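Local coordinates for hypothetical lipoprotein ymcC (Escherichia coli K12, PDB 2IN5) that is of unknown function but, as a membrane lipoprotein related to group 4 capsule proteins, may take part in capsule polysaccharide assembly or export, at residues A[109-114]-A[152-157]; A[136-141]-A[145-150]; A[27-32]-A[46-51]. One frame throughout, in Å; residues are numbered along the deposited sequence.

Contacts 1 and 2 both use strand 143-156: its start pairs with the end of strand 120-140 in contact 2, and its far end meets strand 108-117 in contact 1. Their centres are 25 Å apart, and along the chain contact 2 is nested within the loop that contact 1 closes. Contact 3, formed earlier in the chain, puts helix 26-31 against strand 47-55. Its centre lies 31 Å from contact 1, across the middle of the chain, but only 18 Å from contact 2. Contacts 2 and 3 touch directly, with Ala-141 CB 4.0 Å from Ile-29 CG2, so the short helix also reaches the turn that follows strand 120-140.

Contact 1: residues A[109-114]-A[152-157]; sequences WTRDIL and EEVTST
Trp-109 and Arg-111 reach Glu-152 and Val-154 across a wide backbone gap: the axes of 109-114 and 152-156 approach to 9.5 Å and run in broadly the same direction, 43° apart. The nearest CA atoms, those of Trp-109 and Val-154, are 9.2 Å from each other, about two strand spacings. Side chains alone therefore make the contact. The charged centre is a salt bridge of moderate length, 3.4 Å from Arg-111 NH2 to Glu-152 OE2. The guanidinium and carboxylate planes are inclined by 27°, and OE2 comes to the guanidinium obliquely. Such spacing is what a meander of antiparallel strands gives: 108-117 and 143-156 are next-but-one neighbours, both flanking strand 120-140. Ser-128 of that middle strand has its OG bonded to both Arg-111 NH1 and Glu-152 OE2, so one hydroxyl links the two charged groups a second time. The arginine bends at chi2 (-63°) and folds back over Trp-109, its CD resting 3.6 Å above the plane of the indole, over the ring centre. Further out, Trp-109 CE3 in turn lies over the guanidinium face, while NH1 makes a weak bond to the carbonyl oxygen Trp-109 O. The indole offers its edge to the acid, with CE3 4.1 Å from Glu-152 OE2, and its NE1 hydrogen-bonds to Asn-91 O. Glu-152 stretches out to meet this group, CG anti to its own nitrogen; its other oxygen, OE1, is held by Arg-75 and Asn-165. With two arginines and two neutral donors around it, this buried carboxylate is probably kept ionised. Val-154 contributes the apolar side, CG1 lying 4.3 Å from Arg-111 NH2 and obliquely placed to the guanidinium.

Contact 2: residues A[136-141]-A[145-150]; sequences ETLNIA and VLCNVW
Val-145 fits a methyl group between two side chains of the facing strand: its CG1 lies 4.0 Å from Leu-138 CB and 4.0 Å from Ile-140 CD1. Its first torsion (chi1 57°) places this branch between the backbone N and the carbonyl carbon, and the same methyl passes close to the carbonyl oxygen of Leu-138. Ile-140 sends CD1 back along the strand, so that the hollow between it and Leu-138 is filled from across the pair. The next projection is the leucine itself: Leu-138 CD1 reaches diagonally to Cys-147, 4.0 Å from SG. A third diagonal follows, where Val-149 CG2 presses on the stem of Glu-136, 3.4 Å from CB. Residues of the two strands thus interlock in a zigzag on the face bearing Glu-136, Leu-138, Val-145 and Cys-147. Beyond its packed CB, the Glu-136 chain extends to Trp-168, whose NE1 hydrogen-bonds to OE1; the same tryptophan lies against Leu-138 and Val-149.

Two hydrogen-bonded pairs hold the backbone beneath. Glu-136 and Cys-147 form one, with Cys-147 N 2.8 Å from Glu-136 O, and Leu-138 and Val-145 form the next, the bond from Leu-138 N to Val-145 O being nearly straight at 163°. Between them, the non-hydrogen-bonded pair of Thr-137 and Leu-146 brings the CA atoms to 4.5 Å, and Thr-137 CA makes a C-H...O contact with Val-145 O. The N-to-C directions make 132°, well short of antiparallel, so the strands twist markedly here. This is the turn end of a long antiparallel beta hairpin, 120-140 with 143-156, extended beyond its second arm by strand 161-170.

Contact 3: residues A[27-32]-A[46-51]; sequences QQIQAL and RIFVVL
Phe-48 carries all the contact between the strand at 47-51 and the helical segment 27-32, which it meets through Ile-29 and Leu-32. Its CB leaves the strand toward the helix, and CG stands anti to the backbone N (chi1 -163°), which sends the ring outward across the gap; the backbones stay well apart, with 10.5 Å between the CA atoms of Ile-29 and Phe-48. The side chain also lies against Thr-36 of the adjoining strand 36-41. Farther along, the atoms of the outer rim find the helical segment. CE1 touches Ile-29 CD1 at 3.7 Å, and the methyl comes in obliquely to the ring. At the tip, CZ is shared: Ile-29 CD1 and Leu-32 CD1 each lie 3.9 Å from it. CE2, the remaining outer atom, meets Leu-32 CD1 at 4.1 Å. Leu-32 CD1 lies near the ring plane and so abuts the edge. Both aliphatic chains point against the phenylalanine, and the ring's leading edge, CE1-CZ-CE2, bears on the two methyls, with CZ over the seam between them.

Ile-29 belongs to a weakly bonded helix and Leu-32 follows directly after it, the two joined by a bond of 3.0 Å from Leu-32 N to Ile-29 O. Ile-29 also packs on Val-24, Tyr-38 and Leu-195, which extend the apolar surface around it. Farther along the strand, Val-50 and Leu-51 touch Met-8 and Ser-7 of the second subunit. The arrangement is plain helix-on-strand packing, a short amphipathic helix laid by its apolar side against Phe-48 of strand 47-55, which pairs antiparallel with 36-41.

Contact 1: residues A[109-114]-A[152-157]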
ATOM      1  N   TRP A 109      25.996  10.553   0.469  1.00 34.57           N
ATOM      2  CA  TRP A 109      25.159   9.362   0.526  1.00 31.48           C
ATOM      3  C   TRP A 109      25.577   8.400  -0.561  1.00 30.88           C
ATOM      4  O   TRP A 109      25.830   8.792  -1.696  1.00 28.37           O
ATOM      5  CB  TRP A 109      23.685   9.729   0.358  1.00 32.30           C
ATOM      6  CG  TRP A 109      22.755   8.547   0.340  1.00 29.80           C
ATOM      7  CD1 TRP A 109      22.854   7.416   1.091  1.00 31.62           C
ATOM      8  CD2 TRP A 109      21.553   8.416  -0.424  1.00 29.74           C
ATOM      9  NE1 TRP A 109      21.784   6.590   0.849  1.00 29.04           N
ATOM     10  CE2 TRP A 109      20.967   7.182  -0.076  1.00 28.86           C
ATOM     11  CE3 TRP A 109      20.909   9.227  -1.364  1.00 31.57           C
ATOM     12  CZ2 TRP A 109      19.763   6.737  -0.634  1.00 27.88           C
ATOM     13  CZ3 TRP A 109      19.711   8.785  -1.920  1.00 31.05           C
ATOM     14  CH2 TRP A 109      19.152   7.549  -1.551  1.00 29.30           C
ATOM     15  N   THR A 110      25.660   7.131  -0.195  1.00 32.17           N
ATOM     16  CA  THR A 110      26.058   6.099  -1.132  1.00 34.33           C
ATOM     17  C   THR A 110      25.005   5.005  -1.154  1.00 34.11           C
ATOM     18  O   THR A 110      24.544   4.542  -0.112  1.00 34.37           O
ATOM     19  CB  THR A 110      27.447   5.517  -0.752  1.00 35.75           C
ATOM     20  OG1 THR A 110      28.467   6.461  -1.104  1.00 37.32           O
ATOM     21  CG2 THR A 110      27.711   4.205  -1.481  1.00 37.73           C
ATOM     22  N   ARG A 111      24.603   4.611  -2.355  1.00 34.06           N
ATOM     23  CA  ARG A 111      23.601   3.569  -2.499  1.00 32.81           C
ATOM     24  C   ARG A 111      23.660   2.983  -3.896  1.00 32.39           C
ATOM     25  O   ARG A 111      24.358   3.500  -4.775  1.00 32.79           O
ATOM     26  CB  ARG A 111      22.199   4.138  -2.235  1.00 33.13           C
ATOM     27  CG  ARG A 111      21.666   5.088  -3.303  1.00 31.28           C
ATOM     28  CD  ARG A 111      22.521   6.331  -3.426  1.00 32.16           C
ATOM     29  NE  ARG A 111      21.823   7.384  -4.150  1.00 32.26           N
ATOM     30  CZ  ARG A 111      22.281   8.622  -4.296  1.00 32.36           C
ATOM     31  NH1 ARG A 111      23.445   8.978  -3.768  1.00 30.66           N
ATOM     32  NH2 ARG A 111      21.569   9.512  -4.971  1.00 32.69           N
ATOM     33  N   ASP A 112      22.949   1.885  -4.098  1.00 30.82           N
ATOM     34  CA  ASP A 112      22.909   1.268  -5.413  1.00 31.72           C
ATOM     35  C   ASP A 112      21.457   1.352  -5.889  1.00 29.35           C
ATOM     36  O   ASP A 112      20.539   1.401  -5.075  1.00 27.91           O
ATOM     37  CB  ASP A 112      23.360  -0.204  -5.347  1.00 34.75           C
ATOM     38  CG  ASP A 112      24.803  -0.369  -4.877  1.00 38.30           C
ATOM     39  OD1 ASP A 112      25.725   0.216  -5.493  1.00 39.62           O
ATOM     40  OD2 ASP A 112      25.016  -1.105  -3.888  1.00 42.37           O
ATOM     41  N   ILE A 113      21.250   1.405  -7.200  1.00 27.19           N
ATOM     42  CA  ILE A 113      19.892   1.443  -7.733  1.00 26.21           C
ATOM     43  C   ILE A 113      19.761   0.347  -8.775  1.00 27.41           C
ATOM     44  O   ILE A 113      20.750  -0.084  -9.373  1.00 27.45           O
ATOM     45  CB  ILE A 113      19.526   2.826  -8.401  1.00 24.45           C
ATOM     46  CG1 ILE A 113      20.500   3.158  -9.525  1.00 19.51           C
ATOM     47  CG2 ILE A 113      19.563   3.954  -7.365  1.00 21.71           C
ATOM     48  CD1 ILE A 113      20.113   4.393 -10.276  1.00 20.81           C
ATOM     49  N   LEU A 114      18.526  -0.100  -8.977  1.00 28.28           N
ATOM     50  CA  LEU A 114      18.216  -1.137  -9.948  1.00 26.74           C
ATOM     51  C   LEU A 114      17.034  -0.646 -10.756  1.00 26.29           C
ATOM     52  O   LEU A 114      15.978  -0.385 -10.193  1.00 27.80           O
ATOM     53  CB  LEU A 114      17.826  -2.432  -9.233  1.00 26.55           C
ATOM     54  CG  LEU A 114      17.423  -3.632 -10.103  1.00 24.29           C
ATOM     55  CD1 LEU A 114      18.563  -4.044 -11.015  1.00 19.75           C
ATOM     56  CD2 LEU A 114      17.012  -4.765  -9.203  1.00 24.47           C
ATOM     57  N   GLU A 152      22.165  18.266  -5.339  1.00 32.49           N
ATOM     58  CA  GLU A 152      22.840  16.995  -5.112  1.00 33.04           C
ATOM     59  C   GLU A 152      23.697  16.597  -6.310  1.00 35.50           C
ATOM     60  O   GLU A 152      23.177  16.282  -7.390  1.00 36.01           O
ATOM     61  CB  GLU A 152      21.810  15.896  -4.830  1.00 32.17           C
ATOM     62  CG  GLU A 152      22.384  14.485  -4.743  1.00 31.86           C
ATOM     63  CD  GLU A 152      21.312  13.421  -4.515  1.00 34.35           C
ATOM     64  OE1 GLU A 152      20.357  13.351  -5.321  1.00 33.24           O
ATOM     65  OE2 GLU A 152      21.420  12.644  -3.534  1.00 32.26           O
ATOM     66  N   GLU A 153      25.011  16.628  -6.121  1.00 36.44           N
ATOM     67  CA  GLU A 153      25.945  16.241  -7.177  1.00 38.53           C
ATOM     68  C   GLU A 153      26.126  14.726  -7.099  1.00 36.24           C
ATOM     69  O   GLU A 153      26.700  14.205  -6.142  1.00 35.24           O
ATOM     70  CB  GLU A 153      27.294  16.952  -6.988  1.00 40.58           C
ATOM     71  CG  GLU A 153      27.213  18.483  -7.076  1.00 47.10           C
ATOM     72  CD  GLU A 153      26.546  18.968  -8.368  1.00 51.67           C
ATOM     73  OE1 GLU A 153      26.988  18.549  -9.468  1.00 53.02           O
ATOM     74  OE2 GLU A 153      25.584  19.774  -8.283  1.00 51.68           O
ATOM     75  N   VAL A 154      25.624  14.015  -8.101  1.00 35.18           N
ATOM     76  CA  VAL A 154      25.728  12.564  -8.091  1.00 35.81           C
ATOM     77  C   VAL A 154      26.713  12.042  -9.127  1.00 36.11           C
ATOM     78  O   VAL A 154      26.849  12.599 -10.219  1.00 36.23           O
ATOM     79  CB  VAL A 154      24.347  11.886  -8.349  1.00 36.54           C
ATOM     80  CG1 VAL A 154      24.431  10.406  -8.040  1.00 34.67           C
ATOM     81  CG2 VAL A 154      23.265  12.542  -7.508  1.00 35.46           C
ATOM     82  N   THR A 155      27.429  10.989  -8.760  1.00 36.64           N
ATOM     83  CA  THR A 155      28.368  10.353  -9.672  1.00 36.86           C
ATOM     84  C   THR A 155      28.155   8.847  -9.547  1.00 37.42           C
ATOM     85  O   THR A 155      28.017   8.317  -8.439  1.00 37.28           O
ATOM     86  CB  THR A 155      29.868  10.701  -9.356  1.00 36.40           C
ATOM     87  OG1 THR A 155      30.207  10.257  -8.038  1.00 37.84           O
ATOM     88  CG2 THR A 155      30.116  12.204  -9.467  1.00 36.50           C
ATOM     89  N   SER A 156      28.070   8.171 -10.688  1.00 38.37           N
ATOM     90  CA  SER A 156      27.905   6.721 -10.707  1.00 40.25           C
ATOM     91  C   SER A 156      29.117   6.161 -11.425  1.00 40.48           C
ATOM     92  O   SER A 156      29.884   6.899 -12.044  1.00 38.52           O
ATOM     93  CB  SER A 156      26.623   6.305 -11.439  1.00 38.68           C
ATOM     94  OG  SER A 156      26.583   6.832 -12.751  1.00 42.13           O
ATOM     95  N   THR A 157      29.280   4.853 -11.357  1.00 42.19           N
ATOM     96  CA  THR A 157      30.426   4.230 -11.977  1.00 43.59           C
ATOM     97  C   THR A 157      30.009   3.086 -12.896  1.00 43.57           C
ATOM     98  O   THR A 157      28.886   2.583 -12.808  1.00 44.03           O
ATOM     99  CB  THR A 157      31.357   3.708 -10.886  1.00 43.22           C
ATOM    100  OG1 THR A 157      32.583   3.251 -11.466  1.00 47.29           O
ATOM    101  CG2 THR A 157      30.681   2.580 -10.145  1.00 41.33           C
TER

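Contact 2: residues A[136-141]-A[145-150]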
ATOM      1  N   GLU A 136      15.109  30.293  -2.247  1.00 35.85           N
ATOM      2  CA  GLU A 136      14.291  30.473  -3.432  1.00 37.10           C
ATOM      3  C   GLU A 136      12.832  30.331  -3.071  1.00 36.84           C
ATOM      4  O   GLU A 136      12.460  29.473  -2.273  1.00 37.18           O
ATOM      5  CB  GLU A 136      14.618  29.455  -4.523  1.00 38.85           C
ATOM      6  CG  GLU A 136      14.167  29.977  -5.886  1.00 42.59           C
ATOM      7  CD  GLU A 136      14.124  28.932  -6.989  1.00 44.87           C
ATOM      8  OE1 GLU A 136      15.047  28.083  -7.076  1.00 44.39           O
ATOM      9  OE2 GLU A 136      13.162  28.985  -7.793  1.00 44.35           O
ATOM     10  N   THR A 137      12.005  31.185  -3.654  1.00 36.48           N
ATOM     11  CA  THR A 137      10.575  31.138  -3.409  1.00 35.27           C
ATOM     12  C   THR A 137       9.905  30.596  -4.665  1.00 35.86           C
ATOM     13  O   THR A 137      10.153  31.075  -5.777  1.00 35.00           O
ATOM     14  CB  THR A 137      10.012  32.545  -3.097  1.00 35.98           C
ATOM     15  OG1 THR A 137      10.589  33.025  -1.875  1.00 35.08           O
ATOM     16  CG2 THR A 137       8.492  32.506  -2.960  1.00 32.62           C
ATOM     17  N   LEU A 138       9.057  29.592  -4.477  1.00 36.01           N
ATOM     18  CA  LEU A 138       8.336  28.967  -5.580  1.00 34.38           C
ATOM     19  C   LEU A 138       6.861  29.248  -5.406  1.00 35.03           C
ATOM     20  O   LEU A 138       6.374  29.356  -4.285  1.00 35.08           O
ATOM     21  CB  LEU A 138       8.537  27.447  -5.565  1.00 34.66           C
ATOM     22  CG  LEU A 138       9.945  26.854  -5.681  1.00 32.78           C
ATOM     23  CD1 LEU A 138       9.871  25.337  -5.611  1.00 29.81           C
ATOM     24  CD2 LEU A 138      10.571  27.298  -6.984  1.00 32.58           C
ATOM     25  N   ASN A 139       6.148  29.372  -6.517  1.00 36.47           N
ATOM     26  CA  ASN A 139       4.718  29.592  -6.447  1.00 37.17           C
ATOM     27  C   ASN A 139       4.089  28.286  -6.891  1.00 35.54           C
ATOM     28  O   ASN A 139       4.267  27.856  -8.029  1.00 36.54           O
ATOM     29  CB  ASN A 139       4.284  30.725  -7.372  1.00 41.34           C
ATOM     30  CG  ASN A 139       2.795  30.976  -7.300  1.00 42.87           C
ATOM     31  OD1 ASN A 139       2.003  30.371  -8.033  1.00 44.21           O
ATOM     32  ND2 ASN A 139       2.398  31.848  -6.382  1.00 43.25           N
ATOM     33  N   ILE A 140       3.365  27.656  -5.976  1.00 34.68           N
ATOM     34  CA  ILE A 140       2.745  26.371  -6.235  1.00 35.20           C
ATOM     35  C   ILE A 140       1.281  26.403  -5.839  1.00 37.50           C
ATOM     36  O   ILE A 140       0.952  26.650  -4.676  1.00 37.10           O
ATOM     37  CB  ILE A 140       3.445  25.264  -5.415  1.00 34.99           C
ATOM     38  CG1 ILE A 140       4.919  25.170  -5.820  1.00 33.71           C
ATOM     39  CG2 ILE A 140       2.717  23.948  -5.591  1.00 32.28           C
ATOM     40  CD1 ILE A 140       5.780  24.407  -4.836  1.00 36.89           C
ATOM     41  N   ALA A 141       0.406  26.130  -6.802  1.00 38.54           N
ATOM     42  CA  ALA A 141      -1.028  26.149  -6.545  1.00 40.90           C
ATOM     43  C   ALA A 141      -1.414  27.546  -6.078  1.00 42.32           C
ATOM     44  O   ALA A 141      -2.265  27.708  -5.201  1.00 44.00           O
ATOM     45  CB  ALA A 141      -1.395  25.114  -5.488  1.00 41.85           C
ATOM     46  N   VAL A 145       6.079  29.780  -1.318  1.00 37.84           N
ATOM     47  CA  VAL A 145       6.753  28.924  -0.355  1.00 38.39           C
ATOM     48  C   VAL A 145       8.269  29.158  -0.409  1.00 36.87           C
ATOM     49  O   VAL A 145       8.887  29.086  -1.476  1.00 36.17           O
ATOM     50  CB  VAL A 145       6.408  27.416  -0.593  1.00 38.05           C
ATOM     51  CG1 VAL A 145       6.765  26.998  -2.001  1.00 38.89           C
ATOM     52  CG2 VAL A 145       7.126  26.549   0.427  1.00 37.90           C
ATOM     53  N   LEU A 146       8.839  29.486   0.750  1.00 36.21           N
ATOM     54  CA  LEU A 146      10.275  29.724   0.877  1.00 35.97           C
ATOM     55  C   LEU A 146      10.935  28.375   0.995  1.00 33.51           C
ATOM     56  O   LEU A 146      10.581  27.586   1.866  1.00 34.47           O
ATOM     57  CB  LEU A 146      10.595  30.537   2.131  1.00 37.67           C
ATOM     58  CG  LEU A 146      10.255  32.021   2.082  1.00 38.64           C
ATOM     59  CD1 LEU A 146      10.669  32.688   3.390  1.00 40.35           C
ATOM     60  CD2 LEU A 146      10.987  32.654   0.918  1.00 40.44           C
ATOM     61  N   CYS A 147      11.905  28.124   0.123  1.00 31.71           N
ATOM     62  CA  CYS A 147      12.601  26.848   0.095  1.00 30.34           C
ATOM     63  C   CYS A 147      14.092  26.979   0.184  1.00 28.53           C
ATOM     64  O   CYS A 147      14.660  27.943  -0.314  1.00 28.64           O
ATOM     65  CB  CYS A 147      12.336  26.102  -1.223  1.00 30.45           C
ATOM     66  SG  CYS A 147      10.622  25.805  -1.663  1.00 33.46           S
ATOM     67  N   ASN A 148      14.724  25.996   0.816  1.00 27.51           N
ATOM     68  CA  ASN A 148      16.174  25.952   0.857  1.00 27.46           C
ATOM     69  C   ASN A 148      16.442  25.127  -0.396  1.00 27.31           C
ATOM     70  O   ASN A 148      15.892  24.039  -0.550  1.00 26.01           O
ATOM     71  CB  ASN A 148      16.704  25.177   2.066  1.00 27.39           C
ATOM     72  CG  ASN A 148      16.450  25.884   3.377  1.00 29.99           C
ATOM     73  OD1 ASN A 148      16.513  27.114   3.462  1.00 30.47           O
ATOM     74  ND2 ASN A 148      16.176  25.108   4.418  1.00 29.06           N
ATOM     75  N   VAL A 149      17.265  25.643  -1.296  1.00 28.42           N
ATOM     76  CA  VAL A 149      17.567  24.919  -2.518  1.00 30.37           C
ATOM     77  C   VAL A 149      18.805  24.055  -2.333  1.00 31.09           C
ATOM     78  O   VAL A 149      19.896  24.564  -2.098  1.00 31.36           O
ATOM     79  CB  VAL A 149      17.811  25.881  -3.700  1.00 30.81           C
ATOM     80  CG1 VAL A 149      18.114  25.082  -4.956  1.00 31.12           C
ATOM     81  CG2 VAL A 149      16.592  26.768  -3.910  1.00 29.60           C
ATOM     82  N   TRP A 150      18.630  22.742  -2.431  1.00 32.13           N
ATOM     83  CA  TRP A 150      19.744  21.819  -2.286  1.00 29.22           C
ATOM     84  C   TRP A 150      20.092  21.173  -3.620  1.00 28.98           C
ATOM     85  O   TRP A 150      19.230  20.618  -4.290  1.00 28.59           O
ATOM     86  CB  TRP A 150      19.390  20.737  -1.280  1.00 28.66           C
ATOM     87  CG  TRP A 150      19.455  21.185   0.137  1.00 26.45           C
ATOM     88  CD1 TRP A 150      18.405  21.449   0.971  1.00 26.55           C
ATOM     89  CD2 TRP A 150      20.637  21.366   0.910  1.00 25.32           C
ATOM     90  NE1 TRP A 150      18.864  21.777   2.224  1.00 23.71           N
ATOM     91  CE2 TRP A 150      20.233  21.732   2.214  1.00 25.10           C
ATOM     92  CE3 TRP A 150      22.005  21.251   0.628  1.00 24.29           C
ATOM     93  CZ2 TRP A 150      21.149  21.981   3.237  1.00 25.27           C
ATOM     94  CZ3 TRP A 150      22.913  21.501   1.641  1.00 28.44           C
ATOM     95  CH2 TRP A 150      22.479  21.861   2.936  1.00 25.17           C
TER

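Contact 3: residues A[27-32]-A[46-51]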
ATOM      1  N   GLN A  27      -8.015  26.658  -7.591  1.00 81.56           N
ATOM      2  CA  GLN A  27      -8.824  26.705  -6.379  1.00 80.51           C
ATOM      3  C   GLN A  27      -9.243  25.291  -5.976  1.00 78.89           C
ATOM      4  O   GLN A  27      -9.413  24.990  -4.792  1.00 78.27           O
ATOM      5  CB  GLN A  27     -10.060  27.579  -6.620  1.00 81.79           C
ATOM      6  CG  GLN A  27     -10.966  27.749  -5.413  1.00 83.29           C
ATOM      7  CD  GLN A  27     -10.208  28.184  -4.176  1.00 84.26           C
ATOM      8  OE1 GLN A  27      -9.431  29.141  -4.212  1.00 84.12           O
ATOM      9  NE2 GLN A  27     -10.436  27.483  -3.069  1.00 85.10           N
ATOM     10  N   GLN A  28      -9.404  24.425  -6.970  1.00 76.61           N
ATOM     11  CA  GLN A  28      -9.796  23.046  -6.713  1.00 74.72           C
ATOM     12  C   GLN A  28      -8.652  22.250  -6.088  1.00 72.40           C
ATOM     13  O   GLN A  28      -8.882  21.346  -5.282  1.00 71.92           O
ATOM     14  CB  GLN A  28     -10.275  22.383  -8.011  1.00 75.11           C
ATOM     15  CG  GLN A  28     -11.791  22.420  -8.195  1.00 77.27           C
ATOM     16  CD  GLN A  28     -12.365  23.832  -8.244  1.00 78.26           C
ATOM     17  OE1 GLN A  28     -12.221  24.540  -9.243  1.00 78.33           O
ATOM     18  NE2 GLN A  28     -13.015  24.246  -7.159  1.00 77.93           N
ATOM     19  N   ILE A  29      -7.421  22.596  -6.456  1.00 69.67           N
ATOM     20  CA  ILE A  29      -6.238  21.930  -5.923  1.00 67.04           C
ATOM     21  C   ILE A  29      -6.181  22.142  -4.406  1.00 64.32           C
ATOM     22  O   ILE A  29      -6.078  21.187  -3.641  1.00 64.07           O
ATOM     23  CB  ILE A  29      -4.929  22.493  -6.561  1.00 68.19           C
ATOM     24  CG1 ILE A  29      -4.908  22.219  -8.070  1.00 67.60           C
ATOM     25  CG2 ILE A  29      -3.704  21.873  -5.891  1.00 68.04           C
ATOM     26  CD1 ILE A  29      -4.944  20.745  -8.443  1.00 67.64           C
ATOM     27  N   GLN A  30      -6.256  23.396  -3.974  1.00 60.39           N
ATOM     28  CA  GLN A  30      -6.206  23.699  -2.552  1.00 56.96           C
ATOM     29  C   GLN A  30      -7.429  23.153  -1.829  1.00 53.07           C
ATOM     30  O   GLN A  30      -7.454  23.082  -0.598  1.00 52.78           O
ATOM     31  CB  GLN A  30      -6.106  25.207  -2.336  1.00 59.83           C
ATOM     32  CG  GLN A  30      -4.900  25.849  -3.002  1.00 61.76           C
ATOM     33  CD  GLN A  30      -4.879  27.350  -2.817  1.00 63.73           C
ATOM     34  OE1 GLN A  30      -5.840  28.041  -3.166  1.00 63.66           O
ATOM     35  NE2 GLN A  30      -3.782  27.868  -2.266  1.00 63.84           N
ATOM     36  N   ALA A  31      -8.440  22.762  -2.598  1.00 48.50           N
ATOM     37  CA  ALA A  31      -9.666  22.218  -2.020  1.00 43.40           C
ATOM     38  C   ALA A  31      -9.585  20.697  -1.832  1.00 40.40           C
ATOM     39  O   ALA A  31     -10.370  20.119  -1.078  1.00 36.51           O
ATOM     40  CB  ALA A  31     -10.868  22.584  -2.898  1.00 42.06           C
ATOM     41  N   LEU A  32      -8.649  20.044  -2.522  1.00 38.16           N
ATOM     42  CA  LEU A  32      -8.505  18.599  -2.361  1.00 37.33           C
ATOM     43  C   LEU A  32      -7.974  18.335  -0.954  1.00 36.58           C
ATOM     44  O   LEU A  32      -6.965  18.906  -0.535  1.00 33.61           O
ATOM     45  CB  LEU A  32      -7.572  18.017  -3.420  1.00 36.56           C
ATOM     46  CG  LEU A  32      -8.183  17.993  -4.829  1.00 37.25           C
ATOM     47  CD1 LEU A  32      -7.196  17.381  -5.793  1.00 37.07           C
ATOM     48  CD2 LEU A  32      -9.481  17.199  -4.842  1.00 35.35           C
ATOM     49  N   ARG A  46       3.147  17.171 -18.251  1.00 49.10           N
ATOM     50  CA  ARG A  46       2.784  17.111 -16.848  1.00 47.53           C
ATOM     51  C   ARG A  46       1.502  16.323 -16.617  1.00 45.60           C
ATOM     52  O   ARG A  46       0.505  16.536 -17.307  1.00 46.67           O
ATOM     53  CB  ARG A  46       2.606  18.526 -16.311  1.00 50.30           C
ATOM     54  CG  ARG A  46       1.870  18.587 -15.002  1.00 55.33           C
ATOM     55  CD  ARG A  46       1.037  19.851 -14.903  1.00 59.02           C
ATOM     56  NE  ARG A  46       1.852  21.036 -14.677  1.00 62.28           N
ATOM     57  CZ  ARG A  46       1.353  22.232 -14.380  1.00 64.16           C
ATOM     58  NH1 ARG A  46       0.039  22.397 -14.277  1.00 64.35           N
ATOM     59  NH2 ARG A  46       2.167  23.259 -14.168  1.00 64.69           N
ATOM     60  N   ILE A  47       1.527  15.408 -15.653  1.00 41.63           N
ATOM     61  CA  ILE A  47       0.338  14.629 -15.330  1.00 39.29           C
ATOM     62  C   ILE A  47       0.037  14.784 -13.850  1.00 37.72           C
ATOM     63  O   ILE A  47       0.944  14.993 -13.038  1.00 36.34           O
ATOM     64  CB  ILE A  47       0.505  13.124 -15.635  1.00 40.95           C
ATOM     65  CG1 ILE A  47       1.462  12.486 -14.634  1.00 41.58           C
ATOM     66  CG2 ILE A  47       1.055  12.931 -17.046  1.00 43.07           C
ATOM     67  CD1 ILE A  47       1.459  10.995 -14.680  1.00 43.83           C
ATOM     68  N   PHE A  48      -1.241  14.671 -13.509  1.00 35.57           N
ATOM     69  CA  PHE A  48      -1.704  14.800 -12.138  1.00 34.80           C
ATOM     70  C   PHE A  48      -1.702  13.442 -11.442  1.00 36.11           C
ATOM     71  O   PHE A  48      -2.266  12.476 -11.954  1.00 38.39           O
ATOM     72  CB  PHE A  48      -3.116  15.376 -12.127  1.00 32.86           C
ATOM     73  CG  PHE A  48      -3.536  15.911 -10.797  1.00 32.67           C
ATOM     74  CD1 PHE A  48      -2.891  17.014 -10.250  1.00 34.55           C
ATOM     75  CD2 PHE A  48      -4.566  15.317 -10.085  1.00 32.66           C
ATOM     76  CE1 PHE A  48      -3.266  17.522  -9.010  1.00 33.34           C
ATOM     77  CE2 PHE A  48      -4.951  15.814  -8.844  1.00 33.46           C
ATOM     78  CZ  PHE A  48      -4.298  16.920  -8.307  1.00 32.95           C
ATOM     79  N   VAL A  49      -1.071  13.382 -10.272  1.00 35.53           N
ATOM     80  CA  VAL A  49      -0.972  12.152  -9.487  1.00 33.04           C
ATOM     81  C   VAL A  49      -1.492  12.420  -8.066  1.00 32.17           C
ATOM     82  O   VAL A  49      -1.340  13.517  -7.544  1.00 32.80           O
ATOM     83  CB  VAL A  49       0.505  11.676  -9.445  1.00 34.92           C
ATOM     84  CG1 VAL A  49       0.639  10.443  -8.590  1.00 39.09           C
ATOM     85  CG2 VAL A  49       0.999  11.391 -10.853  1.00 32.19           C
ATOM     86  N   VAL A  50      -2.111  11.426  -7.443  1.00 29.59           N
ATOM     87  CA  VAL A  50      -2.653  11.604  -6.107  1.00 29.24           C
ATOM     88  C   VAL A  50      -1.980  10.649  -5.108  1.00 29.54           C
ATOM     89  O   VAL A  50      -1.496   9.587  -5.497  1.00 30.04           O
ATOM     90  CB  VAL A  50      -4.194  11.366  -6.131  1.00 30.64           C
ATOM     91  CG1 VAL A  50      -4.496   9.945  -6.563  1.00 31.59           C
ATOM     92  CG2 VAL A  50      -4.799  11.635  -4.779  1.00 32.36           C
ATOM     93  N   LEU A  51      -1.926  11.028  -3.829  1.00 28.45           N
ATOM     94  CA  LEU A  51      -1.307  10.165  -2.821  1.00 26.69           C
ATOM     95  C   LEU A  51      -2.360   9.215  -2.322  1.00 26.01           C
ATOM     96  O   LEU A  51      -3.276   9.605  -1.597  1.00 26.45           O
ATOM     97  CB  LEU A  51      -0.744  10.976  -1.642  1.00 25.83           C
ATOM     98  CG  LEU A  51      -0.204  10.210  -0.415  1.00 23.17           C
ATOM     99  CD1 LEU A  51       0.903   9.229  -0.822  1.00 19.25           C
ATOM    100  CD2 LEU A  51       0.330  11.216   0.595  1.00 22.56           C
TER